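Local coordinates for protein copper-containing nitrite reductase (Thermus scotoductus, PDB 6HBE) that probably reduces nitrite to nitric oxide as a trimeric, three-domain copper enzyme of the multicopper oxidase family, at residues Arg150-Glu162 with Asp285-Val297. Sequence-based numbering, arbitrary orientation.
Sequences RGPDLKLYIIQSE and DAPRIPEVRAEGV
Tyr157 and Val292 form the backbone centre of this contact: Tyr157 N donates to Val292 O over 2.9 Å, and a weak bond from Val292 N returns to the carbonyl of Lys155. The loop runs in nearly the same direction as the strand, 20° apart, and makes a single parallel bridge, Leu156 with Val292. The Tyr157 ring, its CG anti to the carbonyl carbon (chi1 -59°), meets Val292 O at its edge, with CD1 3.3 Å away. Farther out, CE1 lies 3.7 Å from OE1 of Glu291, whose carboxylate plane is turned 67° from the ring. A water donates to Glu291 OE1, its oxygen 2.6 Å from OE1, and also bonds Tyr157 OH, linking the two ends. Arg293 grips Glu295 side-on through NE and NH2 and reaches Glu291 OE2 by a long salt bridge from NH1. On the other face of the strand, CD2 of Leu156 presses against CG2 of Val292 at 3.5 Å. Ala294, centre of an inverse gamma turn, sets its CB 3.9 Å from Tyr157 CB and beside CG1 of Ile159. Leu154 points toward the loop, its CD1 3.7 Å from Ile289 O. At the opposite end Arg288 bends at chi2 and chi3, laying its guanidinium face over Asp153 CB, 3.9 Å from NH2, while NH1 makes a salt bridge to Asp198. With an alanine in its place, Asp198 would probably lose this charged partner and Asp153 CB its cover. Asp153 OD2 is held by Arg150 NH1 and by the backbone N of Tyr199. The loop, between strands 277-282 and 309-311, flanks strand 154-163 of the second cupredoxin domain, which pairs with strands 199-208 and 177-180; from strand 131-137 of the first, Met133 packs on Ala294 and Ile159, and Val135 on Tyr157.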
loop_
_atom_site.group_PDB
_atom_site.type_symbol
_atom_site.label_atom_id
_atom_site.label_comp_id
_atom_site.label_asym_id
_atom_site.label_seq_id
_atom_site.Cartn_x
_atom_site.Cartn_y
_atom_site.Cartn_z
ATOM N N ARG C 150 -2.249 -41.363 4.842
ATOM C CA ARG C 150 -0.901 -41.140 5.372
ATOM C C ARG C 150 -0.607 -39.656 5.475
ATOM O O ARG C 150 -1.266 -38.847 4.807
ATOM C CB ARG C 150 0.165 -41.773 4.485
ATOM C CG ARG C 150 0.251 -41.172 3.091
ATOM C CD ARG C 150 1.048 -42.046 2.149
ATOM N NE ARG C 150 0.852 -41.656 0.750
ATOM C CZ ARG C 150 1.491 -40.669 0.122
ATOM N NH1 ARG C 150 2.384 -39.897 0.750
ATOM N NH2 ARG C 150 1.215 -40.445 -1.153
ATOM N N GLY C 151 0.403 -39.336 6.273
ATOM C CA GLY C 151 0.815 -37.962 6.496
ATOM C C GLY C 151 1.710 -37.442 5.395
ATOM O O GLY C 151 2.074 -38.185 4.477
ATOM N N PRO C 152 2.056 -36.147 5.458
ATOM C CA PRO C 152 2.833 -35.537 4.383
ATOM C C PRO C 152 4.178 -36.203 4.186
ATOM O O PRO C 152 4.780 -36.638 5.162
ATOM C CB PRO C 152 3.057 -34.099 4.872
ATOM C CG PRO C 152 1.950 -33.828 5.835
ATOM C CD PRO C 152 1.590 -35.163 6.455
ATOM N N ASP C 153 4.653 -36.249 2.949
ATOM C CA ASP C 153 6.031 -36.609 2.669
ATOM C C ASP C 153 7.028 -35.542 3.123
ATOM O O ASP C 153 8.119 -35.876 3.525
ATOM C CB ASP C 153 6.204 -36.924 1.176
ATOM C CG ASP C 153 5.347 -38.118 0.736
ATOM O OD1 ASP C 153 5.489 -39.197 1.336
ATOM O OD2 ASP C 153 4.503 -37.981 -0.162
ATOM N N LEU C 154 6.658 -34.255 3.060
ATOM C CA LEU C 154 7.465 -33.180 3.648
ATOM C C LEU C 154 6.541 -32.025 4.114
ATOM O O LEU C 154 5.613 -31.638 3.393
ATOM C CB LEU C 154 8.483 -32.667 2.630
ATOM C CG LEU C 154 9.525 -31.632 3.052
ATOM C CD1 LEU C 154 10.467 -32.081 4.177
ATOM C CD2 LEU C 154 10.331 -31.246 1.833
ATOM N N LYS C 155 6.804 -31.522 5.324
ATOM C CA LYS C 155 6.159 -30.305 5.860
ATOM C C LYS C 155 7.105 -29.126 5.694
ATOM O O LYS C 155 8.296 -29.234 5.992
ATOM C CB LYS C 155 5.811 -30.495 7.329
ATOM C CG LYS C 155 4.723 -31.539 7.567
ATOM C CD LYS C 155 4.497 -31.726 9.064
ATOM C CE LYS C 155 3.239 -32.554 9.342
ATOM N NZ LYS C 155 3.021 -32.702 10.805
ATOM N N LEU C 156 6.554 -27.995 5.243
ATOM C CA LEU C 156 7.305 -26.777 5.009
ATOM C C LEU C 156 6.597 -25.680 5.827
ATOM O O LEU C 156 5.404 -25.456 5.626
ATOM C CB LEU C 156 7.279 -26.409 3.538
ATOM C CG LEU C 156 7.829 -27.436 2.531
ATOM C CD1 LEU C 156 7.705 -26.871 1.132
ATOM C CD2 LEU C 156 9.290 -27.771 2.816
ATOM N N TYR C 157 7.333 -25.047 6.735
ATOM C CA TYR C 157 6.828 -23.950 7.583
ATOM C C TYR C 157 7.489 -22.650 7.129
ATOM O O TYR C 157 8.742 -22.530 7.146
ATOM C CB TYR C 157 7.107 -24.241 9.051
ATOM C CG TYR C 157 6.493 -25.529 9.621
ATOM C CD1 TYR C 157 7.206 -26.735 9.592
ATOM C CD2 TYR C 157 5.286 -25.524 10.280
ATOM C CE1 TYR C 157 6.708 -27.900 10.158
ATOM C CE2 TYR C 157 4.780 -26.678 10.862
ATOM C CZ TYR C 157 5.506 -27.880 10.784
ATOM O OH TYR C 157 5.028 -29.054 11.338
ATOM N N ILE C 158 6.663 -21.682 6.701
ATOM C CA ILE C 158 7.163 -20.451 6.062
ATOM C C ILE C 158 6.548 -19.174 6.688
ATOM O O ILE C 158 5.327 -19.043 6.722
ATOM C CB ILE C 158 6.778 -20.437 4.548
ATOM C CG1 ILE C 158 7.315 -21.675 3.797
ATOM C CG2 ILE C 158 7.292 -19.160 3.869
ATOM C CD1 ILE C 158 8.794 -21.605 3.499
ATOM N N ILE C 159 7.390 -18.230 7.104
ATOM C CA ILE C 159 6.951 -16.866 7.455
ATOM C C ILE C 159 7.423 -15.914 6.383
ATOM O O ILE C 159 8.583 -16.001 5.963
ATOM C CB ILE C 159 7.486 -16.413 8.834
ATOM C CG1 ILE C 159 6.626 -17.045 9.940
ATOM C CG2 ILE C 159 7.508 -14.897 8.973
ATOM C CD1 ILE C 159 7.174 -16.898 11.357
ATOM N N GLN C 160 6.515 -15.039 5.948
ATOM C CA GLN C 160 6.852 -13.852 5.188
ATOM C C GLN C 160 6.925 -12.637 6.094
ATOM O O GLN C 160 5.997 -12.404 6.854
ATOM C CB GLN C 160 5.826 -13.609 4.057
ATOM C CG GLN C 160 6.222 -12.440 3.153
ATOM C CD GLN C 160 5.240 -12.213 1.999
ATOM O OE1 GLN C 160 4.838 -13.155 1.282
ATOM N NE2 GLN C 160 4.821 -10.956 1.832
ATOM N N SER C 161 7.965 -11.814 5.950
ATOM C CA SER C 161 8.123 -10.623 6.801
ATOM C C SER C 161 8.917 -9.540 6.079
ATOM O O SER C 161 9.640 -9.822 5.114
ATOM C CB SER C 161 8.807 -10.980 8.140
ATOM O OG SER C 161 10.173 -11.351 7.967
ATOM N N GLU C 162 8.774 -8.306 6.572
ATOM C CA GLU C 162 9.359 -7.094 5.986
ATOM C C GLU C 162 10.463 -6.533 6.866
ATOM O O GLU C 162 10.442 -6.735 8.074
ATOM C CB GLU C 162 8.257 -6.002 5.828
ATOM C CG GLU C 162 7.071 -6.413 4.946
ATOM C CD GLU C 162 5.716 -5.868 5.394
ATOM O OE1 GLU C 162 5.623 -4.790 6.098
ATOM O OE2 GLU C 162 4.698 -6.578 5.074
ATOM N N ASP C 285 15.219 -38.754 -7.517
ATOM C CA ASP C 285 16.101 -39.389 -6.494
ATOM C C ASP C 285 16.346 -38.513 -5.238
ATOM O O ASP C 285 17.296 -38.754 -4.481
ATOM C CB ASP C 285 17.440 -39.835 -7.143
ATOM C CG ASP C 285 18.185 -38.694 -7.856
ATOM O OD1 ASP C 285 17.731 -37.522 -7.796
ATOM O OD2 ASP C 285 19.226 -38.985 -8.503
ATOM N N ALA C 286 15.493 -37.507 -5.001
ATOM C CA ALA C 286 15.793 -36.504 -3.972
ATOM C C ALA C 286 15.731 -37.129 -2.575
ATOM O O ALA C 286 14.761 -37.834 -2.241
ATOM C CB ALA C 286 14.817 -35.328 -4.056
ATOM N N PRO C 287 16.736 -36.834 -1.724
ATOM C CA PRO C 287 16.670 -37.320 -0.357
ATOM C C PRO C 287 15.570 -36.641 0.424
ATOM O O PRO C 287 15.176 -35.508 0.102
ATOM C CB PRO C 287 18.034 -36.942 0.213
ATOM C CG PRO C 287 18.397 -35.719 -0.537
ATOM C CD PRO C 287 17.924 -36.000 -1.944
ATOM N N ARG C 288 15.041 -37.347 1.413
ATOM C CA ARG C 288 14.135 -36.741 2.352
ATOM C C ARG C 288 14.882 -35.885 3.403
ATOM O O ARG C 288 15.498 -36.407 4.341
ATOM C CB ARG C 288 13.291 -37.805 3.012
ATOM C CG ARG C 288 12.111 -37.241 3.765
ATOM C CD ARG C 288 11.156 -36.514 2.831
ATOM N NE ARG C 288 10.607 -37.390 1.783
ATOM C CZ ARG C 288 10.242 -37.015 0.543
ATOM N NH1 ARG C 288 10.418 -35.759 0.102
ATOM N NH2 ARG C 288 9.713 -37.924 -0.288
ATOM N N ILE C 289 14.868 -34.564 3.211
ATOM C CA ILE C 289 15.563 -33.665 4.131
ATOM C C ILE C 289 14.732 -33.428 5.382
ATOM O O ILE C 289 13.535 -33.746 5.404
ATOM C CB ILE C 289 15.939 -32.333 3.476
ATOM C CG1 ILE C 289 14.687 -31.530 3.036
ATOM C CG2 ILE C 289 16.903 -32.592 2.329
ATOM C CD1 ILE C 289 14.938 -30.031 3.081
ATOM N N PRO C 290 15.359 -32.883 6.431
ATOM C CA PRO C 290 14.545 -32.508 7.597
ATOM C C PRO C 290 13.563 -31.359 7.271
ATOM O O PRO C 290 13.834 -30.549 6.371
ATOM C CB PRO C 290 15.579 -32.032 8.622
ATOM C CG PRO C 290 16.923 -32.389 8.072
ATOM C CD PRO C 290 16.780 -32.508 6.601
ATOM N N GLU C 291 12.448 -31.318 7.992
ATOM C CA GLU C 291 11.419 -30.291 7.790
ATOM C C GLU C 291 11.979 -28.866 7.791
ATOM O O GLU C 291 12.900 -28.528 8.545
ATOM C CB GLU C 291 10.281 -30.446 8.793
ATOM C CG GLU C 291 10.660 -30.199 10.232
ATOM C CD GLU C 291 9.491 -30.313 11.204
ATOM O OE1 GLU C 291 8.510 -31.019 10.903
ATOM O OE2 GLU C 291 9.574 -29.662 12.266
ATOM N N VAL C 292 11.402 -28.021 6.951
ATOM C CA VAL C 292 11.832 -26.622 6.824
ATOM C C VAL C 292 11.109 -25.863 7.937
ATOM O O VAL C 292 9.875 -25.779 7.924
ATOM C CB VAL C 292 11.505 -26.056 5.435
ATOM C CG1 VAL C 292 11.824 -24.551 5.346
ATOM C CG2 VAL C 292 12.312 -26.807 4.379
ATOM N N ARG C 293 11.873 -25.384 8.914
ATOM C CA ARG C 293 11.338 -24.638 10.065
ATOM C C ARG C 293 11.226 -23.121 9.751
ATOM O O ARG C 293 12.094 -22.517 9.056
ATOM C CB ARG C 293 12.243 -24.846 11.298
ATOM C CG ARG C 293 12.456 -26.309 11.698
ATOM C CD ARG C 293 13.511 -26.476 12.793
ATOM N NE ARG C 293 13.056 -25.851 14.028
ATOM C CZ ARG C 293 12.117 -26.318 14.849
ATOM N NH1 ARG C 293 11.546 -27.497 14.667
ATOM N NH2 ARG C 293 11.786 -25.593 15.919
ATOM N N ALA C 294 10.243 -22.479 10.370
ATOM C CA ALA C 294 9.980 -21.057 10.115
ATOM C C ALA C 294 10.792 -20.198 11.063
ATOM O O ALA C 294 10.222 -19.471 11.899
ATOM C CB ALA C 294 8.511 -20.776 10.241
ATOM N N GLU C 295 12.119 -20.225 10.874
ATOM C CA GLU C 295 13.092 -19.649 11.813
ATOM C C GLU C 295 14.184 -18.986 11.010
ATOM O O GLU C 295 14.639 -19.532 9.981
ATOM C CB GLU C 295 13.709 -20.740 12.713
ATOM C CG GLU C 295 12.726 -21.380 13.686
ATOM C CD GLU C 295 13.262 -22.570 14.479
ATOM O OE1 GLU C 295 14.284 -23.185 14.079
ATOM O OE2 GLU C 295 12.589 -22.976 15.477
ATOM N N GLY C 296 14.583 -17.808 11.447
ATOM C CA GLY C 296 15.708 -17.072 10.847
ATOM C C GLY C 296 17.060 -17.742 11.084
ATOM O O GLY C 296 17.181 -18.632 11.915
ATOM N N VAL C 297 18.074 -17.276 10.362
ATOM C CA VAL C 297 19.464 -17.680 10.588
ATOM C C VAL C 297 19.920 -16.994 11.894
ATOM O O VAL C 297 19.665 -15.787 12.065
ATOM C CB VAL C 297 20.396 -17.186 9.458
ATOM C CG1 VAL C 297 21.847 -17.612 9.717
ATOM C CG2 VAL C 297 19.926 -17.693 8.086
HETATM O O HOH W 1 6.527 -30.612 12.581
#